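Long-range contact in uncharacterized protein AsbF (Bacillus anthracis, PDB 3DX5), which catalyses the manganese-dependent dehydration of 3-dehydroshikimate to 3,4-dihydroxybenzoate, a step in the biosynthesis of the siderophore petrobactin: residues I73-E87 against E120-F132. Sequence-based numbering, arbitrary orientation.
Sequences ISLSADFEKTIEKCE and EYVNRIRMICELF
Two neighbouring outer helices of the xylose isomerase-like TIM barrel meet here, and R124 of helix 120-132 reaches to the backbone carbonyls of the loop that leads into helix 79-87, lying against F79 on its way. The short helical segments run roughly parallel, their axes crossing at -30° with a closest approach of 10.6 Å. The R124 chain is extended from CG to NE, which lays its methylenes and then its guanidinium along one face of the F79 ring; the two flat groups are stacked with centres 4.6 Å apart and planes 26° from parallel. At the guanidinium edge NH1 donates to I73 O over 3.2 Å, arriving from above the carbonyl plane, and it also sits 2.7 Å from S74 O. In the modelled conformer of E120, OE2 forms a salt bridge with R124 NE; its hydrogen bond is weak, and a second conformer leaves this pairing in doubt. M127, modelled as selenomethionine and bent at its last torsion, brings CE to the edge of the same F79 ring, 3.5 Å from CE2, while SE makes an oblique Met-aromatic contact. One turn beyond F79, I83 CG2 touches L131 CD1 at 3.7 Å. C86, buried further along, places CB against L131 CD2, and its SG approaches F132 CE2 at 3.6 Å, obliquely to the ring. I128 and F132 also pack on V139 of strand 138-142, joining this interface to the barrel wall. With F79 against one flat side and the carbonyls of I73 and S74 near NH1, the R124 guanidinium is probably restrained in rotation.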
# COMPACT_ATOMS: atom_id res chain seq x y z
N ILE A 73 5.23 -5.52 -19.05
CA ILE A 73 5.61 -5.96 -20.38
C ILE A 73 7.10 -6.41 -20.45
O ILE A 73 7.67 -6.53 -21.52
CB ILE A 73 5.06 -4.99 -21.55
CG1 ILE A 73 5.14 -3.53 -21.23
CG2 ILE A 73 3.56 -5.06 -21.63
CD1 ILE A 73 6.45 -3.10 -20.94
N SER A 74 7.70 -6.65 -19.29
CA SER A 74 9.03 -7.26 -19.20
C SER A 74 9.06 -8.67 -19.83
O SER A 74 8.01 -9.28 -20.06
CB SER A 74 9.48 -7.35 -17.74
OG SER A 74 8.87 -8.46 -17.08
N LEU A 75 10.25 -9.17 -20.11
CA LEU A 75 10.43 -10.53 -20.69
C LEU A 75 9.96 -11.65 -19.76
O LEU A 75 9.42 -12.65 -20.20
CB LEU A 75 11.90 -10.75 -21.06
CG LEU A 75 12.57 -9.79 -22.04
CD1 LEU A 75 13.92 -10.34 -22.46
CD2 LEU A 75 11.70 -9.59 -23.26
N SER A 76 10.18 -11.47 -18.46
CA SER A 76 9.69 -12.40 -17.44
C SER A 76 8.15 -12.46 -17.32
O SER A 76 7.62 -13.39 -16.73
CB SER A 76 10.30 -12.04 -16.08
OG SER A 76 10.35 -10.62 -15.92
N ALA A 77 7.44 -11.46 -17.89
CA ALA A 77 5.98 -11.30 -17.76
C ALA A 77 5.20 -12.36 -18.52
O ALA A 77 5.59 -12.76 -19.61
CB ALA A 77 5.53 -9.92 -18.26
N ASP A 78 4.07 -12.78 -17.96
CA ASP A 78 3.09 -13.51 -18.75
C ASP A 78 2.30 -12.48 -19.56
O ASP A 78 1.38 -11.83 -19.04
CB ASP A 78 2.17 -14.34 -17.85
CG ASP A 78 1.15 -15.13 -18.66
OD1 ASP A 78 1.08 -15.03 -19.92
OD2 ASP A 78 0.41 -15.90 -18.01
N PHE A 79 2.66 -12.36 -20.83
CA PHE A 79 2.13 -11.28 -21.65
C PHE A 79 0.64 -11.40 -21.96
O PHE A 79 -0.05 -10.37 -22.05
CB PHE A 79 2.96 -11.07 -22.93
CG PHE A 79 2.67 -9.77 -23.61
CD1 PHE A 79 3.01 -8.57 -22.98
CD2 PHE A 79 2.04 -9.74 -24.85
CE1 PHE A 79 2.72 -7.35 -23.58
CE2 PHE A 79 1.76 -8.51 -25.47
CZ PHE A 79 2.10 -7.31 -24.83
N GLU A 80 0.15 -12.62 -22.13
CA GLU A 80 -1.29 -12.87 -22.28
C GLU A 80 -2.08 -12.39 -21.05
O GLU A 80 -3.21 -11.92 -21.18
CB GLU A 80 -1.59 -14.36 -22.51
CG GLU A 80 -1.27 -14.84 -23.93
CD GLU A 80 -2.00 -16.13 -24.27
OE1 GLU A 80 -2.45 -16.83 -23.32
OE2 GLU A 80 -2.11 -16.45 -25.49
N LYS A 81 -1.49 -12.55 -19.86
CA LYS A 81 -2.07 -12.03 -18.64
C LYS A 81 -2.08 -10.47 -18.64
O LYS A 81 -3.08 -9.85 -18.24
CB LYS A 81 -1.35 -12.61 -17.42
CG LYS A 81 -1.77 -12.00 -16.09
CD LYS A 81 -1.33 -12.82 -14.87
CE LYS A 81 -1.61 -12.06 -13.55
NZ LYS A 81 -1.10 -12.81 -12.34
N THR A 82 -1.00 -9.86 -19.12
CA THR A 82 -0.95 -8.40 -19.29
C THR A 82 -2.04 -7.89 -20.23
O THR A 82 -2.73 -6.92 -19.91
CB THR A 82 0.43 -7.90 -19.78
OG1 THR A 82 1.40 -8.26 -18.82
CG2 THR A 82 0.44 -6.36 -19.90
N ILE A 83 -2.17 -8.53 -21.39
CA ILE A 83 -3.26 -8.25 -22.34
C ILE A 83 -4.66 -8.37 -21.70
O ILE A 83 -5.50 -7.50 -21.94
CB ILE A 83 -3.16 -9.11 -23.65
CG1 ILE A 83 -1.89 -8.75 -24.43
CG2 ILE A 83 -4.42 -8.95 -24.57
CD1 ILE A 83 -1.83 -7.27 -24.95
N GLU A 84 -4.89 -9.40 -20.88
CA GLU A 84 -6.17 -9.57 -20.18
C GLU A 84 -6.45 -8.40 -19.20
O GLU A 84 -7.59 -7.94 -19.07
CB GLU A 84 -6.21 -10.91 -19.44
CG GLU A 84 -6.34 -12.14 -20.32
CD GLU A 84 -6.39 -13.44 -19.51
OE1 GLU A 84 -5.48 -14.28 -19.66
OE2 GLU A 84 -7.34 -13.61 -18.72
N LYS A 85 -5.40 -7.94 -18.52
CA LYS A 85 -5.46 -6.76 -17.67
C LYS A 85 -5.80 -5.49 -18.48
O LYS A 85 -6.62 -4.70 -18.07
CB LYS A 85 -4.15 -6.58 -16.89
CG LYS A 85 -4.13 -5.41 -15.95
CD LYS A 85 -3.05 -5.54 -14.86
CE LYS A 85 -3.10 -4.30 -14.00
NZ LYS A 85 -1.88 -4.08 -13.14
N CYS A 86 -5.20 -5.33 -19.66
CA CYS A 86 -5.56 -4.21 -20.52
C CYS A 86 -7.04 -4.24 -20.90
O CYS A 86 -7.69 -3.19 -20.91
CB CYS A 86 -4.72 -4.22 -21.79
SG CYS A 86 -2.98 -3.83 -21.50
N GLU A 87 -7.57 -5.42 -21.20
CA GLU A 87 -8.96 -5.54 -21.53
C GLU A 87 -9.85 -5.17 -20.35
O GLU A 87 -10.91 -4.59 -20.55
CB GLU A 87 -9.28 -6.94 -22.05
CG GLU A 87 -8.57 -7.26 -23.39
CD GLU A 87 -8.58 -8.75 -23.76
OE1 GLU A 87 -9.16 -9.57 -23.00
OE2 GLU A 87 -8.02 -9.13 -24.81
N GLU A 120 12.55 -5.44 -27.80
CA GLU A 120 11.38 -6.21 -27.38
C GLU A 120 10.34 -5.36 -26.59
O GLU A 120 9.13 -5.54 -26.75
CB GLU A 120 11.81 -7.48 -26.62
CG GLU A 120 10.66 -8.39 -26.22
CD GLU A 120 9.75 -8.77 -27.37
OE1 GLU A 120 10.17 -8.65 -28.56
OE2 GLU A 120 8.62 -9.20 -27.08
N TYR A 121 10.80 -4.42 -25.77
CA TYR A 121 9.87 -3.59 -25.00
C TYR A 121 9.17 -2.58 -25.91
O TYR A 121 7.97 -2.33 -25.74
CB TYR A 121 10.56 -2.88 -23.83
CG TYR A 121 10.95 -3.72 -22.62
CD1 TYR A 121 11.67 -4.93 -22.74
CD2 TYR A 121 10.64 -3.28 -21.34
CE1 TYR A 121 12.04 -5.68 -21.60
CE2 TYR A 121 11.00 -4.01 -20.21
CZ TYR A 121 11.70 -5.19 -20.35
OH TYR A 121 12.04 -5.86 -19.22
N VAL A 122 9.89 -2.00 -26.88
CA VAL A 122 9.25 -1.11 -27.86
C VAL A 122 8.10 -1.83 -28.59
O VAL A 122 6.99 -1.30 -28.71
CB VAL A 122 10.30 -0.58 -28.90
CG1 VAL A 122 9.63 -0.00 -30.19
CG2 VAL A 122 11.20 0.45 -28.27
N ASN A 123 8.36 -3.05 -29.06
CA ASN A 123 7.33 -3.85 -29.71
C ASN A 123 6.10 -4.11 -28.82
O ASN A 123 4.97 -4.07 -29.31
CB ASN A 123 7.90 -5.17 -30.25
CG ASN A 123 8.93 -4.93 -31.37
OD1 ASN A 123 9.01 -3.84 -31.98
ND2 ASN A 123 9.76 -5.96 -31.62
N ARG A 124 6.32 -4.37 -27.54
CA ARG A 124 5.22 -4.60 -26.60
C ARG A 124 4.41 -3.36 -26.26
O ARG A 124 3.17 -3.43 -26.21
CB ARG A 124 5.72 -5.27 -25.33
CG ARG A 124 6.00 -6.75 -25.61
CD ARG A 124 6.70 -7.41 -24.48
NE ARG A 124 6.75 -8.86 -24.72
CZ ARG A 124 6.76 -9.78 -23.76
NH1 ARG A 124 6.79 -9.41 -22.48
NH2 ARG A 124 6.77 -11.06 -24.08
N ILE A 125 5.09 -2.24 -26.06
CA ILE A 125 4.37 -0.96 -25.88
C ILE A 125 3.50 -0.68 -27.12
O ILE A 125 2.36 -0.22 -26.99
CB ILE A 125 5.34 0.20 -25.62
CG1 ILE A 125 6.07 -0.01 -24.28
CG2 ILE A 125 4.61 1.57 -25.58
CD1 ILE A 125 7.37 0.83 -24.21
N ARG A 126 4.04 -0.98 -28.31
CA ARG A 126 3.30 -0.74 -29.55
C ARG A 126 2.02 -1.57 -29.56
O ARG A 126 0.93 -1.05 -29.91
CB ARG A 126 4.13 -1.05 -30.81
CG ARG A 126 3.43 -0.57 -32.10
CD ARG A 126 4.23 -0.93 -33.37
NE ARG A 126 5.48 -0.16 -33.38
CZ ARG A 126 6.69 -0.68 -33.27
NH1 ARG A 126 6.87 -2.00 -33.15
NH2 ARG A 126 7.73 0.14 -33.26
N MSE A 127 2.14 -2.83 -29.17
CA MSE A 127 1.00 -3.77 -29.08
C MSE A 127 -0.06 -3.28 -28.11
O MSE A 127 -1.24 -3.35 -28.40
CB MSE A 127 1.45 -5.17 -28.66
CG MSE A 127 2.26 -5.86 -29.75
SE MSE A 127 2.99 -7.59 -29.19
CE MSE A 127 1.25 -8.44 -28.90
N ILE A 128 0.37 -2.80 -26.95
CA ILE A 128 -0.57 -2.25 -25.96
C ILE A 128 -1.26 -0.99 -26.49
O ILE A 128 -2.45 -0.83 -26.28
CB ILE A 128 0.14 -2.03 -24.63
CG1 ILE A 128 0.24 -3.39 -23.91
CG2 ILE A 128 -0.62 -1.02 -23.75
CD1 ILE A 128 1.34 -3.41 -22.89
N CYS A 129 -0.52 -0.13 -27.19
CA CYS A 129 -1.11 1.02 -27.85
C CYS A 129 -2.18 0.61 -28.86
O CYS A 129 -3.25 1.24 -28.92
CB CYS A 129 -0.03 1.85 -28.55
SG CYS A 129 0.95 2.77 -27.37
N GLU A 130 -1.91 -0.42 -29.65
CA GLU A 130 -2.88 -0.86 -30.65
C GLU A 130 -4.15 -1.47 -30.03
O GLU A 130 -5.25 -1.30 -30.56
CB GLU A 130 -2.25 -1.81 -31.68
CG GLU A 130 -1.77 -1.08 -32.93
CD GLU A 130 -2.93 -0.58 -33.79
OE1 GLU A 130 -3.17 0.65 -33.87
OE2 GLU A 130 -3.61 -1.44 -34.39
N LEU A 131 -3.99 -2.15 -28.89
CA LEU A 131 -5.16 -2.62 -28.13
C LEU A 131 -6.03 -1.42 -27.65
O LEU A 131 -7.25 -1.37 -27.92
CB LEU A 131 -4.69 -3.46 -26.94
CG LEU A 131 -5.75 -4.24 -26.15
CD1 LEU A 131 -5.12 -5.42 -25.43
CD2 LEU A 131 -6.43 -3.34 -25.11
N PHE A 132 -5.42 -0.48 -26.93
CA PHE A 132 -6.16 0.67 -26.42
C PHE A 132 -6.68 1.59 -27.52
O PHE A 132 -7.75 2.21 -27.36
CB PHE A 132 -5.35 1.46 -25.37
CG PHE A 132 -5.28 0.77 -24.03
CD1 PHE A 132 -6.43 0.60 -23.27
CD2 PHE A 132 -4.08 0.21 -23.58
CE1 PHE A 132 -6.37 -0.05 -22.02
CE2 PHE A 132 -3.99 -0.45 -22.33
CZ PHE A 132 -5.13 -0.58 -21.56